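Local structure of mRNA interferase (Mycobacterium tuberculosis, 6L2A) at residues A108-D111 and E112-K115. The protein is probably the toxin of a type II toxin-antitoxin system, a MazF-family endonuclease that cleaves RNA. The protein carries 6 engineered substitutions. Numbering follows the deposited sequence.
Sequences AQLD and EALK
Four backbone i to i+4 hydrogen bonds tie Ala-108, Gln-109, Leu-110 and Asp-111 to the residues four places on, the fourth running from Lys-115 N to Asp-111 O. The Gln-109 O to Ala-113 N and Leu-110 O to Leu-114 N bonds both measure 2.9 Å, while Glu-112 N sits 3.2 Å from Ala-108 O. A water also lies 3.0 Å from Ala-108 O and reaches Glu-112 OE2 weakly.

On the solvent side, the bend of Glu-112 at chi2 (-63°) leaves its carboxylate standing out from the helix. Lys-115, bent at chi3 (-52°), brings NZ to 3.3 Å from Glu-112 OE2 in a salt bridge, and its CG lies 3.2 Å from Asp-111 O. The Asp-111 carboxylate turns to a different partner: OD1 forms a salt bridge with Arg-8.

Leu-110, Ala-113 and Leu-114 make the apolar face. Leu-110 CG, anti to the backbone N (chi1 -172°), meets Leu-114 CD1 at 4.2 Å, the side chains crossing at a slant, and Leu-110 CD1 comes to 4.4 Å from Ala-113 CB. This is an amphipathic alpha-helix, the C-terminal helix 104-117 of the MazF fold, packed through Leu-110 and Ala-113 on strand 66-69, with Leu-120 of the second subunit against Asp-111, Leu-114 and Lys-115.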
loop_
_atom_site.group_PDB
_atom_site.type_symbol
_atom_site.label_atom_id
_atom_site.label_comp_id
_atom_site.label_asym_id
_atom_site.label_seq_id
_atom_site.Cartn_x
_atom_site.Cartn_y
_atom_site.Cartn_z
ATOM N N ALA A 108 8.508 9.664 10.329
ATOM C CA ALA A 108 9.690 8.809 10.272
ATOM C C ALA A 108 9.397 7.434 10.858
ATOM O O ALA A 108 9.851 6.413 10.328
ATOM C CB ALA A 108 10.858 9.472 11.003
ATOM N N GLN A 109 8.637 7.388 11.956
ATOM C CA GLN A 109 8.196 6.107 12.494
ATOM C C GLN A 109 7.316 5.366 11.494
ATOM O O GLN A 109 7.441 4.147 11.330
ATOM C CB GLN A 109 7.446 6.315 13.808
ATOM C CG GLN A 109 8.342 6.484 15.024
ATOM C CD GLN A 109 7.546 6.574 16.312
ATOM O OE1 GLN A 109 7.714 5.757 17.218
ATOM N NE2 GLN A 109 6.672 7.570 16.397
ATOM N N LEU A 110 6.419 6.086 10.818
ATOM C CA LEU A 110 5.573 5.449 9.815
ATOM C C LEU A 110 6.391 4.944 8.635
ATOM O O LEU A 110 6.056 3.906 8.053
ATOM C CB LEU A 110 4.489 6.420 9.344
ATOM C CG LEU A 110 3.404 5.863 8.424
ATOM C CD1 LEU A 110 2.831 4.557 8.973
ATOM C CD2 LEU A 110 2.306 6.898 8.258
ATOM N N ASP A 111 7.465 5.651 8.269
ATOM C CA ASP A 111 8.364 5.136 7.241
ATOM C C ASP A 111 8.926 3.776 7.638
ATOM O O ASP A 111 8.981 2.854 6.816
ATOM C CB ASP A 111 9.508 6.116 6.980
ATOM C CG ASP A 111 9.040 7.420 6.364
ATOM O OD1 ASP A 111 7.886 7.488 5.888
ATOM O OD2 ASP A 111 9.841 8.378 6.342
ATOM N N GLU A 112 9.345 3.633 8.899
ATOM C CA GLU A 112 9.900 2.362 9.353
ATOM C C GLU A 112 8.833 1.276 9.400
ATOM O O GLU A 112 9.102 0.119 9.055
ATOM C CB GLU A 112 10.555 2.536 10.722
ATOM C CG GLU A 112 11.837 3.343 10.686
ATOM C CD GLU A 112 12.918 2.667 9.868
ATOM O OE1 GLU A 112 13.215 1.484 10.137
ATOM O OE2 GLU A 112 13.468 3.316 8.955
ATOM N N ALA A 113 7.616 1.627 9.824
ATOM C CA ALA A 113 6.531 0.650 9.853
ATOM C C ALA A 113 6.168 0.192 8.445
ATOM O O ALA A 113 5.864 -0.987 8.226
ATOM C CB ALA A 113 5.312 1.239 10.559
ATOM N N LEU A 114 6.195 1.111 7.479
ATOM C CA LEU A 114 5.923 0.735 6.096
ATOM C C LEU A 114 7.012 -0.177 5.547
ATOM O O LEU A 114 6.715 -1.168 4.870
ATOM C CB LEU A 114 5.784 1.989 5.233
ATOM C CG LEU A 114 4.498 2.793 5.428
ATOM C CD1 LEU A 114 4.634 4.174 4.805
ATOM C CD2 LEU A 114 3.315 2.047 4.835
ATOM N N LYS A 115 8.280 0.144 5.823
ATOM C CA LYS A 115 9.370 -0.708 5.356
ATOM C C LYS A 115 9.297 -2.091 5.987
ATOM O O LYS A 115 9.530 -3.102 5.313
ATOM C CB LYS A 115 10.718 -0.049 5.654
ATOM C CG LYS A 115 10.957 1.236 4.882
ATOM C CD LYS A 115 12.421 1.616 4.895
ATOM C CE LYS A 115 12.954 1.646 6.313
ATOM N NZ LYS A 115 14.440 1.591 6.344
HETATM O O HOH W 1 12.730 6.640 9.423
#